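Local coordinates for protein cytosine-specific methyltransferase (Escherichia coli O157:H7 EDL933, PDB 3G7U) that probably methylates C5 of cytosine in DNA with S-adenosyl-L-methionine as methyl donor, as a prophage-encoded modification enzyme of the C5-methyltransferase family, at residues Glu213-Ile218 / Asn249-Gly254; Lys229-Ile234 / Phe330-Arg335. One frame throughout, in Å; residues are numbered along the deposited sequence. Where two conformers were deposited one is given.

Interaction 1 of 2, residues Glu213-Ile218 / Asn249-Gly254; sequences ESWRTI and NNIISG
Arg216 and Ile252 are paired by two backbone hydrogen bonds, each residue giving its N-H and accepting at its O. Arg216 N donates to Ile252 O (2.9 Å), and Ile252 N returns a bond to Arg216 O. One step outward, Thr217 and Ile251 form a non-hydrogen-bonded pair, and beyond it Ile218 N reaches Asn250 O at 2.7 Å. That carbonyl also accepts a CA-H...O contact from Thr217.

Trp215 lays its indole along the other strand. With CG anti to the carbonyl carbon (chi1 -65°), the ring swings over Ser253, whose CB makes a CH-pi contact 3.9 Å from the centroid of the six-membered ring. Glu213 CG lies over the same face of the indole, and Trp215 CB touches Ile251 CG2 at 3.8 Å. Thr217 OG1 meets Ile251 CG1, while a water links this hydroxyl to Asn249 O. Ile218 and Ile252 cross at about a right angle, CG2 of the first against CD1 of the second at 3.7 Å.

The whole is a short two-stranded antiparallel ribbon, separate from the seven-stranded central sheet of the methyltransferase fold. Strand 251-252 follows closely on the end of helix 241-248, where Asn250, with positive phi, is the C-prime residue of a Schellman motif. At the far end a water accepts from both Ser214 N and Gly254 N, continuing the pairing where the strands no longer bond directly.

Further out, Lys246 of helix 241-248 makes a cation-pi contact with Trp215. Glu213 OE2 forms a salt bridge with Arg335, Arg216 NH1 bonds to Ile203 O, and Ser253 O accepts from Arg322 of helix 321-328.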
loop_
_atom_site.group_PDB
_atom_site.type_symbol
_atom_site.label_atom_id
_atom_site.label_comp_id
_atom_site.label_asym_id
_atom_site.label_seq_id
_atom_site.Cartn_x
_atom_site.Cartn_y
_atom_site.Cartn_z
ATOM N N GLU A 213 -12.795 -4.518 18.079
ATOM C CA GLU A 213 -11.952 -3.400 17.710
ATOM C C GLU A 213 -11.357 -2.831 18.974
ATOM O O GLU A 213 -11.982 -2.889 20.034
ATOM C CB GLU A 213 -12.780 -2.324 17.008
ATOM C CG GLU A 213 -12.208 -1.853 15.678
ATOM C CD GLU A 213 -12.899 -2.485 14.459
ATOM O OE1 GLU A 213 -13.917 -3.204 14.616
ATOM O OE2 GLU A 213 -12.438 -2.231 13.325
ATOM N N SER A 214 -10.135 -2.321 18.854
ATOM C CA SER A 214 -9.382 -1.781 19.972
ATOM C C SER A 214 -9.303 -0.275 19.798
ATOM O O SER A 214 -8.216 0.278 19.543
ATOM C CB SER A 214 -7.976 -2.360 19.984
ATOM O OG SER A 214 -7.312 -2.000 21.181
ATOM N N TRP A 215 -10.454 0.387 19.934
ATOM C CA TRP A 215 -10.519 1.843 19.736
ATOM C C TRP A 215 -9.863 2.524 20.948
ATOM O O TRP A 215 -10.210 2.216 22.091
ATOM C CB TRP A 215 -11.954 2.330 19.642
ATOM C CG TRP A 215 -12.773 1.873 18.471
ATOM C CD1 TRP A 215 -13.766 0.936 18.485
ATOM C CD2 TRP A 215 -12.705 2.377 17.134
ATOM N NE1 TRP A 215 -14.313 0.808 17.216
ATOM C CE2 TRP A 215 -13.679 1.681 16.373
ATOM C CE3 TRP A 215 -11.907 3.343 16.497
ATOM C CZ2 TRP A 215 -13.874 1.914 15.004
ATOM C CZ3 TRP A 215 -12.105 3.595 15.120
ATOM C CH2 TRP A 215 -13.078 2.884 14.396
ATOM N N ARG A 216 -8.948 3.456 20.696
ATOM C CA ARG A 216 -8.188 4.099 21.763
ATOM C C ARG A 216 -7.950 5.563 21.457
ATOM O O ARG A 216 -7.738 5.938 20.296
ATOM C CB ARG A 216 -6.832 3.398 21.932
ATOM C CG ARG A 216 -6.877 2.018 22.585
ATOM C CD ARG A 216 -7.557 2.031 23.976
ATOM N NE ARG A 216 -6.767 2.850 24.916
ATOM C CZ ARG A 216 -5.635 2.495 25.465
ATOM N NH1 ARG A 216 -5.085 1.306 25.199
ATOM N NH2 ARG A 216 -5.041 3.328 26.306
ATOM N N THR A 217 -7.922 6.382 22.519
ATOM C CA THR A 217 -7.587 7.785 22.424
ATOM C C THR A 217 -6.107 8.005 22.205
ATOM O O THR A 217 -5.250 7.349 22.852
ATOM C CB THR A 217 -8.055 8.530 23.727
ATOM O OG1 THR A 217 -9.472 8.456 23.800
ATOM C CG2 THR A 217 -7.601 10.000 23.735
ATOM N N ILE A 218 -5.794 8.888 21.244
ATOM C CA ILE A 218 -4.420 9.284 20.978
ATOM C C ILE A 218 -4.219 10.790 21.203
ATOM O O ILE A 218 -5.186 11.559 21.288
ATOM C CB ILE A 218 -4.020 8.962 19.532
ATOM C CG1 ILE A 218 -4.984 9.648 18.559
ATOM C CG2 ILE A 218 -4.032 7.431 19.292
ATOM C CD1 ILE A 218 -4.422 9.851 17.160
ATOM N N ASN A 249 -12.707 12.755 17.449
ATOM C CA ASN A 249 -12.606 12.666 18.900
ATOM C C ASN A 249 -11.308 12.052 19.412
ATOM O O ASN A 249 -11.283 11.547 20.531
ATOM C CB ASN A 249 -13.799 11.883 19.437
ATOM C CG ASN A 249 -15.113 12.654 19.264
ATOM O OD1 ASN A 249 -16.174 12.071 19.071
ATOM N ND2 ASN A 249 -15.032 13.979 19.342
ATOM N N ASN A 250 -10.262 12.106 18.583
ATOM C CA ASN A 250 -8.914 11.600 18.877
ATOM C C ASN A 250 -8.886 10.106 19.181
ATOM O O ASN A 250 -8.042 9.639 19.942
ATOM C CB ASN A 250 -8.252 12.375 20.027
ATOM C CG ASN A 250 -8.126 13.891 19.741
ATOM O OD1 ASN A 250 -8.388 14.364 18.640
ATOM N ND2 ASN A 250 -7.690 14.631 20.737
ATOM N N ILE A 251 -9.779 9.367 18.540
ATOM C CA ILE A 251 -9.905 7.923 18.751
ATOM C C ILE A 251 -9.663 7.138 17.463
ATOM O O ILE A 251 -10.271 7.422 16.435
ATOM C CB ILE A 251 -11.284 7.601 19.311
ATOM C CG1 ILE A 251 -11.384 8.154 20.755
ATOM C CG2 ILE A 251 -11.572 6.083 19.334
ATOM C CD1 ILE A 251 -12.813 8.305 21.243
ATOM N N ILE A 252 -8.789 6.141 17.546
ATOM C CA ILE A 252 -8.441 5.352 16.347
ATOM C C ILE A 252 -8.446 3.840 16.677
ATOM O O ILE A 252 -8.393 3.454 17.839
ATOM C CB ILE A 252 -7.111 5.775 15.769
ATOM C CG1 ILE A 252 -5.945 5.310 16.674
ATOM C CG2 ILE A 252 -7.038 7.340 15.476
ATOM C CD1 ILE A 252 -4.576 5.651 16.149
ATOM N N SER A 253 -8.570 2.999 15.641
ATOM C CA SER A 253 -8.691 1.539 15.807
ATOM C C SER A 253 -7.293 0.922 15.740
ATOM O O SER A 253 -6.331 1.603 15.376
ATOM C CB SER A 253 -9.583 0.933 14.708
ATOM O OG SER A 253 -9.020 1.165 13.410
ATOM N N GLY A 254 -7.200 -0.357 16.119
ATOM C CA GLY A 254 -6.010 -1.187 15.903
ATOM C C GLY A 254 -4.954 -1.122 16.966
ATOM O O GLY A 254 -3.830 -1.574 16.737
HETATM O O HOH W 1 -9.095 -2.466 16.359
HETATM O O HOH W 2 -10.842 10.776 23.103
HETATM O O HOH W 3 -6.279 13.399 22.943
#

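Interaction 2 of 2, residues Lys229-Ile234 / Phe330-Arg335; sequences KLWGQI and FPDWFR
The indole of Trp333 is clamped between Ile234 CG1 on one face and Pro331 CG on the other, with Gly232 O at its edge. Ile234 CG1 sits 3.8 Å from the centroid of the five-membered ring, a CH-pi contact made as the two side chains slide past each other in opposite directions. The second indole, Trp231, carries Leu230 CD2 on one face and Asp332 OD2 at its edge, in the ring plane.

Here a type I beta turn, Pro331 to Phe334, docks on the C-terminal end of helix 225-231, where Gly232 is the first residue to leave helical geometry. The turn lies in the loop between helices 321-328 and 340-348. Asp332 N donates to Leu230 O (2.8 Å). Beside this bond the Pro331 ring carbon CB lies against Lys229 O at 3.4 Å. The emerging chain is then caught by Trp333 NE1, which bonds to Gly232 O at 3.0 Å, tilted from the carbonyl plane. A chi1 of 52° places CG of Trp333 between its backbone N and carbonyl carbon, which brings NE1 up to Gly232 O.

Arg21 of helix 14-22 also donates to Gly232 O, so two side chains hold that carbonyl. Leu247 of helix 241-248 touches both tryptophans.

Asp332 meets the helix end twice, by its backbone N at Leu230 and by its carboxylate at Trp231. Its OD2 has a salt bridge to Arg326 NH1 of helix 321-328, which would help fix the carboxylate, and it takes the N-H of Trp231 NE1 at 2.8 Å from 42° above the carboxylate plane.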
loop_
_atom_site.group_PDB
_atom_site.type_symbol
_atom_site.label_atom_id
_atom_site.label_comp_id
_atom_site.label_asym_id
_atom_site.label_seq_id
_atom_site.Cartn_x
_atom_site.Cartn_y
_atom_site.Cartn_z
ATOM N N LYS A 229 -0.966 14.016 6.659
ATOM C CA LYS A 229 -1.312 12.765 5.955
ATOM C C LYS A 229 -1.862 11.744 6.953
ATOM O O LYS A 229 -2.763 10.965 6.644
ATOM C CB LYS A 229 -0.077 12.203 5.250
ATOM C CG LYS A 229 0.350 13.009 4.057
ATOM C CD LYS A 229 1.267 12.218 3.134
ATOM C CE LYS A 229 1.638 13.072 1.874
ATOM N NZ LYS A 229 0.418 13.625 1.183
ATOM N N LEU A 230 -1.331 11.766 8.171
ATOM C CA LEU A 230 -1.751 10.790 9.194
ATOM C C LEU A 230 -3.194 10.998 9.660
ATOM O O LEU A 230 -3.937 10.037 9.800
ATOM C CB LEU A 230 -0.767 10.779 10.379
ATOM C CG LEU A 230 -0.852 9.662 11.424
ATOM C CD1 LEU A 230 -0.390 8.299 10.828
ATOM C CD2 LEU A 230 0.050 10.017 12.616
ATOM N N TRP A 231 -3.587 12.260 9.860
ATOM C CA TRP A 231 -4.876 12.629 10.446
ATOM C C TRP A 231 -5.857 13.311 9.487
ATOM O O TRP A 231 -6.971 13.631 9.877
ATOM C CB TRP A 231 -4.658 13.484 11.719
ATOM C CG TRP A 231 -3.869 12.708 12.757
ATOM C CD1 TRP A 231 -4.053 11.374 13.106
ATOM C CD2 TRP A 231 -2.781 13.182 13.561
ATOM N NE1 TRP A 231 -3.137 11.013 14.071
ATOM C CE2 TRP A 231 -2.344 12.095 14.362
ATOM C CE3 TRP A 231 -2.125 14.418 13.680
ATOM C CZ2 TRP A 231 -1.282 12.209 15.275
ATOM C CZ3 TRP A 231 -1.040 14.526 14.577
ATOM C CH2 TRP A 231 -0.633 13.425 15.352
ATOM N N GLY A 232 -5.479 13.483 8.225
ATOM C CA GLY A 232 -6.355 14.165 7.248
ATOM C C GLY A 232 -6.085 13.734 5.815
ATOM O O GLY A 232 -5.786 12.550 5.565
ATOM N N GLN A 233 -6.178 14.690 4.876
ATOM C CA GLN A 233 -6.012 14.417 3.450
ATOM C C GLN A 233 -6.845 13.199 3.041
ATOM O O GLN A 233 -6.327 12.213 2.464
ATOM C CB GLN A 233 -4.548 14.286 3.066
ATOM C CG GLN A 233 -3.768 15.601 3.225
ATOM C CD GLN A 233 -2.309 15.474 2.837
ATOM O OE1 GLN A 233 -1.919 14.538 2.128
ATOM N NE2 GLN A 233 -1.483 16.425 3.303
ATOM N N ILE A 234 -8.127 13.270 3.395
ATOM C CA ILE A 234 -9.103 12.248 3.028
ATOM C C ILE A 234 -9.673 12.622 1.649
ATOM O O ILE A 234 -10.355 13.645 1.545
ATOM C CB ILE A 234 -10.279 12.179 4.038
ATOM C CG1 ILE A 234 -9.787 12.066 5.509
ATOM C CG2 ILE A 234 -11.231 11.050 3.649
ATOM C CD1 ILE A 234 -10.878 12.011 6.534
ATOM N N PHE A 330 0.200 4.360 6.250
ATOM C CA PHE A 330 -1.250 4.465 6.201
ATOM C C PHE A 330 -1.739 5.521 7.191
ATOM O O PHE A 330 -1.172 5.699 8.268
ATOM C CB PHE A 330 -1.912 3.102 6.549
ATOM C CG PHE A 330 -1.995 2.137 5.393
ATOM C CD1 PHE A 330 -3.105 2.139 4.538
ATOM C CD2 PHE A 330 -1.002 1.188 5.230
ATOM C CE1 PHE A 330 -3.177 1.222 3.490
ATOM C CE2 PHE A 330 -1.053 0.279 4.191
ATOM C CZ PHE A 330 -2.154 0.295 3.341
ATOM N N PRO A 331 -2.810 6.242 6.845
ATOM C CA PRO A 331 -3.325 7.207 7.810
ATOM C C PRO A 331 -4.078 6.536 8.954
ATOM O O PRO A 331 -4.580 5.414 8.806
ATOM C CB PRO A 331 -4.319 8.018 6.992
ATOM C CG PRO A 331 -4.711 7.155 5.839
ATOM C CD PRO A 331 -3.604 6.199 5.597
ATOM N N ASP A 332 -4.182 7.218 10.089
ATOM C CA ASP A 332 -4.913 6.670 11.236
ATOM C C ASP A 332 -6.373 6.387 11.009
ATOM O O ASP A 332 -6.934 5.571 11.726
ATOM C CB ASP A 332 -4.808 7.602 12.452
ATOM C CG ASP A 332 -3.532 7.431 13.205
ATOM O OD1 ASP A 332 -2.747 6.510 12.901
ATOM O OD2 ASP A 332 -3.310 8.216 14.163
ATOM N N TRP A 333 -6.986 7.046 10.018
ATOM C CA TRP A 333 -8.409 6.831 9.703
ATOM C C TRP A 333 -8.683 5.618 8.792
ATOM O O TRP A 333 -9.825 5.252 8.587
ATOM C CB TRP A 333 -9.047 8.121 9.125
ATOM C CG TRP A 333 -8.313 8.740 7.952
ATOM C CD1 TRP A 333 -7.435 9.773 8.000
ATOM C CD2 TRP A 333 -8.412 8.364 6.544
ATOM N NE1 TRP A 333 -6.997 10.097 6.729
ATOM C CE2 TRP A 333 -7.580 9.253 5.818
ATOM C CE3 TRP A 333 -9.144 7.389 5.841
ATOM C CZ2 TRP A 333 -7.422 9.179 4.423
ATOM C CZ3 TRP A 333 -9.001 7.310 4.460
ATOM C CH2 TRP A 333 -8.143 8.197 3.758
ATOM N N PHE A 334 -7.616 4.989 8.295
ATOM C CA PHE A 334 -7.752 3.795 7.458
ATOM C C PHE A 334 -8.073 2.621 8.385
ATOM O O PHE A 334 -7.420 2.421 9.404
ATOM C CB PHE A 334 -6.462 3.569 6.657
ATOM C CG PHE A 334 -6.643 2.671 5.471
ATOM C CD1 PHE A 334 -6.906 3.225 4.203
ATOM C CD2 PHE A 334 -6.600 1.295 5.620
ATOM C CE1 PHE A 334 -7.115 2.399 3.087
ATOM C CE2 PHE A 334 -6.791 0.447 4.490
ATOM C CZ PHE A 334 -7.048 1.024 3.243
ATOM N N ARG A 335 -9.082 1.829 8.032
ATOM C CA ARG A 335 -9.566 0.794 8.929
ATOM C C ARG A 335 -9.188 -0.572 8.399
ATOM O O ARG A 335 -9.458 -0.874 7.240
ATOM C CB ARG A 335 -11.079 0.880 9.032
ATOM C CG ARG A 335 -11.659 0.002 10.144
ATOM C CD ARG A 335 -13.165 0.275 10.280
ATOM N NE ARG A 335 -13.747 -0.560 11.324
ATOM C CZ ARG A 335 -14.878 -0.279 11.971
ATOM N NH1 ARG A 335 -15.531 0.851 11.695
ATOM N NH2 ARG A 335 -15.334 -1.107 12.925
#

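From the N terminus the chain passes through the first segment of interaction 1 (213-218), which holds strand 216-217, then helix 225-231 and the first segment of interaction 2 (229-234). It next runs along helix 241-248 to 249-254, where interaction 1 closes its loop of 30 residues. Interaction 2 closes later, at 330-335, after 95 residues. The segments alternate, so the loops cross rather than nest. Their centres lie about 13 Å apart, and they meet directly: Ile252 CD1 packs on Asp332 OD2 at 3.5 Å, while Ile218 CD1 packs on Trp231 NE1 at 3.5 Å. Together they tie the small ribbon, helices 225-231 and 241-248, and the loop after helix 321-328.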